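Side-chain contacts in rhodanese-like domain-containing protein (Rhodopseudomonas palustris, PDB 2HHG), which is of unknown function but, as a member of the rhodanese family, possibly acts as a thiosulfate-cyanide sulfurtransferase: residues G59-T64 with K80-E85; C63-L68 with G96-L101. All coordinates share one frame; numbering follows the deposited sequence.

Contact 1. Residues G59-T64 with K80-E85; sequences GSFSCT and KPIFQE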
loop_
_atom_site.group_PDB
_atom_site.type_symbol
_atom_site.label_atom_id
_atom_site.label_comp_id
_atom_site.label_asym_id
_atom_site.label_seq_id
_atom_site.Cartn_x
_atom_site.Cartn_y
_atom_site.Cartn_z
ATOM N N GLY A 59 6.862 -2.983 12.178
ATOM C CA GLY A 59 7.533 -1.754 11.800
ATOM C C GLY A 59 6.831 -0.978 10.698
ATOM O O GLY A 59 7.323 0.067 10.278
ATOM N N SER A 60 5.688 -1.475 10.223
ATOM C CA SER A 60 4.940 -0.763 9.185
ATOM C C SER A 60 4.313 0.519 9.726
ATOM O O SER A 60 4.047 0.640 10.922
ATOM C CB SER A 60 3.873 -1.664 8.564
ATOM O OG SER A 60 2.927 -2.062 9.529
ATOM N N PHE A 61 4.091 1.466 8.821
ATOM C CA PHE A 61 3.465 2.734 9.141
ATOM C C PHE A 61 2.011 2.695 8.677
ATOM O O PHE A 61 1.733 2.397 7.512
ATOM C CB PHE A 61 4.231 3.870 8.453
ATOM C CG PHE A 61 3.662 5.236 8.723
ATOM C CD1 PHE A 61 3.885 5.862 9.944
ATOM C CD2 PHE A 61 2.898 5.894 7.760
ATOM C CE1 PHE A 61 3.349 7.122 10.205
ATOM C CE2 PHE A 61 2.362 7.163 8.018
ATOM C CZ PHE A 61 2.587 7.770 9.241
ATOM N N SER A 62 1.082 2.984 9.584
ATOM C CA SER A 62 -0.342 2.939 9.256
ATOM C C SER A 62 -0.830 4.262 8.702
ATOM O O SER A 62 -0.775 5.287 9.376
ATOM C CB SER A 62 -1.179 2.556 10.484
ATOM O OG SER A 62 -2.571 2.770 10.265
ATOM N N CYS A 63 -1.319 4.221 7.471
ATOM C CA CYS A 63 -2.028 5.347 6.887
ATOM C C CYS A 63 -3.155 4.764 6.067
ATOM O O CYS A 63 -2.917 4.124 5.044
ATOM C CB CYS A 63 -1.129 6.208 5.991
ATOM S SG CYS A 63 -2.026 7.593 5.227
ATOM N N THR A 64 -4.385 4.949 6.528
ATOM C CA THR A 64 -5.516 4.376 5.798
ATOM C C THR A 64 -5.566 4.946 4.378
ATOM O O THR A 64 -5.176 6.093 4.133
ATOM C CB THR A 64 -6.862 4.581 6.514
ATOM O OG1 THR A 64 -7.164 5.980 6.587
ATOM C CG2 THR A 64 -6.844 3.977 7.917
ATOM N N LYS A 80 2.377 14.330 6.739
ATOM C CA LYS A 80 3.220 13.549 7.633
ATOM C C LYS A 80 4.614 13.508 7.031
ATOM O O LYS A 80 4.776 13.120 5.868
ATOM C CB LYS A 80 2.666 12.140 7.813
ATOM C CG LYS A 80 1.256 12.101 8.365
ATOM C CD LYS A 80 1.180 12.610 9.794
ATOM C CE LYS A 80 -0.248 12.496 10.314
ATOM N NZ LYS A 80 -1.113 13.624 9.902
ATOM N N PRO A 81 5.633 13.927 7.807
ATOM C CA PRO A 81 6.993 14.031 7.283
ATOM C C PRO A 81 7.601 12.733 6.782
ATOM O O PRO A 81 8.526 12.783 5.969
ATOM C CB PRO A 81 7.799 14.562 8.471
ATOM C CG PRO A 81 6.819 15.140 9.389
ATOM C CD PRO A 81 5.547 14.394 9.203
ATOM N N ILE A 82 7.107 11.588 7.254
ATOM C CA ILE A 82 7.603 10.296 6.775
ATOM C C ILE A 82 7.486 10.169 5.248
ATOM O O ILE A 82 8.341 9.561 4.609
ATOM C CB ILE A 82 6.926 9.099 7.507
ATOM C CG1 ILE A 82 7.682 7.792 7.235
ATOM C CG2 ILE A 82 5.437 8.972 7.143
ATOM C CD1 ILE A 82 7.277 6.655 8.157
ATOM N N PHE A 83 6.451 10.777 4.668
ATOM C CA PHE A 83 6.237 10.704 3.224
ATOM C C PHE A 83 7.151 11.625 2.420
ATOM O O PHE A 83 7.103 11.621 1.194
ATOM C CB PHE A 83 4.771 10.966 2.879
ATOM C CG PHE A 83 3.870 9.814 3.196
ATOM C CD1 PHE A 83 4.048 8.581 2.563
ATOM C CD2 PHE A 83 2.843 9.951 4.127
ATOM C CE1 PHE A 83 3.213 7.508 2.852
ATOM C CE2 PHE A 83 2.003 8.879 4.415
ATOM C CZ PHE A 83 2.194 7.659 3.783
ATOM N N GLN A 84 7.967 12.417 3.106
ATOM C CA GLN A 84 8.944 13.267 2.433
ATOM C C GLN A 84 10.322 12.611 2.365
ATOM O O GLN A 84 11.234 13.133 1.720
ATOM C CB GLN A 84 9.017 14.633 3.118
ATOM C CG GLN A 84 7.912 15.581 2.667
ATOM C CD GLN A 84 8.191 16.181 1.307
ATOM O OE1 GLN A 84 7.577 15.808 0.305
ATOM N NE2 GLN A 84 9.130 17.116 1.261
ATOM N N GLU A 85 10.468 11.457 3.011
ATOM C CA GLU A 85 11.757 10.775 3.095
ATOM C C GLU A 85 12.198 10.191 1.761
ATOM O O GLU A 85 11.376 9.769 0.947
ATOM C CB GLU A 85 11.727 9.694 4.174
ATOM C CG GLU A 85 11.592 10.283 5.570
ATOM C CD GLU A 85 11.592 9.252 6.675
ATOM O OE1 GLU A 85 11.816 8.055 6.400
ATOM O OE2 GLU A 85 11.352 9.651 7.833
#

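Contact 2. Residues C63-L68 with G96-L101; sequences CTRGML and GLRSAL. With PO4 (phosphate ion), chain B.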
loop_
_atom_site.group_PDB
_atom_site.type_symbol
_atom_site.label_atom_id
_atom_site.label_comp_id
_atom_site.label_asym_id
_atom_site.label_seq_id
_atom_site.Cartn_x
_atom_site.Cartn_y
_atom_site.Cartn_z
ATOM N N CYS A 63 -1.319 4.221 7.471
ATOM C CA CYS A 63 -2.028 5.347 6.887
ATOM C C CYS A 63 -3.155 4.764 6.067
ATOM O O CYS A 63 -2.917 4.124 5.044
ATOM C CB CYS A 63 -1.129 6.208 5.991
ATOM S SG CYS A 63 -2.026 7.593 5.227
ATOM N N THR A 64 -4.385 4.949 6.528
ATOM C CA THR A 64 -5.516 4.376 5.798
ATOM C C THR A 64 -5.566 4.946 4.378
ATOM O O THR A 64 -5.176 6.093 4.133
ATOM C CB THR A 64 -6.862 4.581 6.514
ATOM O OG1 THR A 64 -7.164 5.980 6.587
ATOM C CG2 THR A 64 -6.844 3.977 7.917
ATOM N N ARG A 65 -6.022 4.132 3.435
ATOM C CA ARG A 65 -5.991 4.539 2.044
ATOM C C ARG A 65 -6.721 5.864 1.830
ATOM O O ARG A 65 -6.260 6.715 1.067
ATOM C CB ARG A 65 -6.550 3.449 1.131
ATOM C CG ARG A 65 -6.622 3.887 -0.319
ATOM C CD ARG A 65 -6.946 2.762 -1.310
ATOM N NE ARG A 65 -7.179 3.391 -2.612
ATOM C CZ ARG A 65 -8.360 3.524 -3.211
ATOM N NH1 ARG A 65 -9.452 2.955 -2.715
ATOM N NH2 ARG A 65 -8.443 4.197 -4.349
ATOM N N GLY A 66 -7.833 6.050 2.535
ATOM C CA GLY A 66 -8.652 7.240 2.361
ATOM C C GLY A 66 -8.022 8.534 2.837
ATOM O O GLY A 66 -8.519 9.612 2.502
HETATM N N MSE A 67 -6.935 8.433 3.601
HETATM C CA MSE A 67 -6.194 9.599 4.095
HETATM C C MSE A 67 -4.900 9.864 3.338
HETATM O O MSE A 67 -4.226 10.871 3.592
HETATM C CB MSE A 67 -5.839 9.391 5.562
HETATM C CG MSE A 67 -7.035 9.459 6.456
HETATM SE SE MSE A 67 -6.557 9.408 8.300
HETATM C CE MSE A 67 -8.356 9.181 9.005
ATOM N N LEU A 68 -4.549 8.970 2.419
ATOM C CA LEU A 68 -3.209 8.945 1.838
ATOM C C LEU A 68 -2.755 10.282 1.265
ATOM O O LEU A 68 -1.672 10.775 1.599
ATOM C CB LEU A 68 -3.134 7.863 0.764
ATOM C CG LEU A 68 -1.756 7.504 0.219
ATOM C CD1 LEU A 68 -0.878 6.912 1.324
ATOM C CD2 LEU A 68 -1.891 6.544 -0.954
ATOM N N GLY A 96 -4.080 -7.065 -1.827
ATOM C CA GLY A 96 -3.271 -6.520 -2.915
ATOM C C GLY A 96 -3.960 -5.516 -3.826
ATOM O O GLY A 96 -3.299 -4.845 -4.620
ATOM N N LEU A 97 -5.279 -5.377 -3.710
ATOM C CA LEU A 97 -6.027 -4.547 -4.658
ATOM C C LEU A 97 -6.022 -3.066 -4.291
ATOM O O LEU A 97 -5.578 -2.243 -5.088
ATOM C CB LEU A 97 -7.448 -5.082 -4.875
ATOM C CG LEU A 97 -7.554 -6.556 -5.297
ATOM C CD1 LEU A 97 -8.990 -6.921 -5.636
ATOM C CD2 LEU A 97 -6.631 -6.907 -6.465
ATOM N N ARG A 98 -6.494 -2.725 -3.091
ATOM C CA ARG A 98 -6.447 -1.338 -2.617
ATOM C C ARG A 98 -5.034 -0.789 -2.708
ATOM O O ARG A 98 -4.830 0.376 -3.043
ATOM C CB ARG A 98 -6.932 -1.220 -1.167
ATOM C CG ARG A 98 -8.433 -1.171 -0.986
ATOM C CD ARG A 98 -8.799 -1.288 0.488
ATOM N NE ARG A 98 -8.522 -2.633 0.988
ATOM C CZ ARG A 98 -8.471 -2.993 2.267
ATOM N NH1 ARG A 98 -8.630 -2.103 3.239
ATOM N NH2 ARG A 98 -8.228 -4.262 2.572
ATOM N N SER A 99 -4.053 -1.628 -2.385
ATOM C CA SER A 99 -2.670 -1.160 -2.374
ATOM C C SER A 99 -2.120 -0.866 -3.763
ATOM O O SER A 99 -1.246 -0.013 -3.908
ATOM C CB SER A 99 -1.758 -2.113 -1.608
ATOM O OG SER A 99 -1.833 -3.420 -2.127
ATOM N N ALA A 100 -2.624 -1.557 -4.787
ATOM C CA ALA A 100 -2.265 -1.205 -6.162
ATOM C C ALA A 100 -2.789 0.194 -6.478
ATOM O O ALA A 100 -2.073 1.031 -7.037
ATOM C CB ALA A 100 -2.807 -2.220 -7.152
ATOM N N LEU A 101 -4.042 0.457 -6.114
ATOM C CA LEU A 101 -4.615 1.783 -6.343
ATOM C C LEU A 101 -3.874 2.846 -5.546
ATOM O O LEU A 101 -3.599 3.923 -6.058
ATOM C CB LEU A 101 -6.110 1.816 -6.016
ATOM C CG LEU A 101 -7.010 0.843 -6.777
ATOM C CD1 LEU A 101 -8.455 1.172 -6.471
ATOM C CD2 LEU A 101 -6.754 0.871 -8.287
HETATM P P PO4 B . -8.114 -5.815 -1.044
HETATM O O1 PO4 B . -7.197 -6.552 -1.962
HETATM O O2 PO4 B . -8.066 -4.346 -1.314
HETATM O O3 PO4 B . -9.521 -6.333 -1.306
HETATM O O4 PO4 B . -7.762 -6.090 0.391
#

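Contact 1. Residues G59-T64 with K80-E85
F61 lays its ring against I82 and turns its edge to F83. F61 has CG anti to the backbone N (chi1 -180°), which sends the ring from strand 61-62 toward the 3-10 segment 81-84. I82 CG2 stands over one face of this ring, 3.9 Å from the F61 ring centroid, in a CH-pi contact 19° off the ring normal. CD1 of I82, on the other branch, lies over the same face nearer its root, 3.9 Å from CG of F61. I82 CG2 also lies over the rim of one face of F83, so one methyl serves both rings. F61 and F83 form an offset edge-to-face pair. Their centroids are 5.9 Å apart and their planes meet at 83°. F83 CE2 comes to 4.0 Å from F61 CE2. C63 adds its CB at the edge of F83, 4.2 Å from CZ of F83. W71 of helix 68-72 touches F61, C63 and F83. On strand 40-44, V41 touches I82 and V43 touches F83. The contact packs the loop before strand 88-92 onto the outermost strand of the parallel sheet. No hydrogen bond joins the two segments, so their hold rests on apolar and aromatic packing.

Contact 2. Residues C63-L68 with G96-L101
R65 reaches across to the N-terminal part of helix 97-109 and lies against R98 and L101. Its CB points toward the helix. CG sits anti to the backbone N (chi1 176°), and the chain stays extended to NE, which carries the polar end across. CD is the first atom to touch, 3.6 Å from O of R98 and 4.0 Å from CB of R98. NE passes 3.9 Å from CB of L101. CZ packs against CB and CD1 of L101. At the tip, NH2 of R65 is 3.7 Å from CD1 of L101, and that methyl lies over one face of the guanidinium, toward its rim. No hydrogen bond crosses here. With R65 cut back to an alanine, CB of R98 is likely to face a gap and CD1 of L101 to lose the flat group it rests on.

R98 turns its own guanidinium away to a phosphate ion, probably from the crystallisation liquor. NE of R98 gives a bond of 2.9 Å to phosphate O2, and NH2 of R98 a nearly straight one (176°) to phosphate O4. The bend at chi3 curls the chain round the ion. L97 N donates to phosphate O1 at 2.8 Å, and R98 N donates to O2. NH1 of R98 forms a salt bridge with E50. The anion site at the start of helix 97-109 is consistent with the active-site loop of rhodaneses. M13 and L14 of helix 10-18 touch L101, and H116 of strand 114-117 touches S99 and A100. R65 comes from the loop joining strand 61-62 to helix 68-72.

Overall arrangement
Contacts 1 and 2 overlap at C63 and T64. Their centres lie 13 Å apart. Strand 61-62 takes part in contact 1, and the loop that follows it supplies R65 to contact 2. The two also meet directly, where F83 CZ packs 4.0 Å from L68 CD1. Only contact 2 includes the bound phosphate. R65 NH1 stays 7.6 Å from O2 of the phosphate, so R65 lies beside the anion pocket and does not bind the ion. C63, in contact 1, is well away from the phosphate. Contact 1 is thus apolar packing at the sheet edge, while contact 2 borders the probable active site.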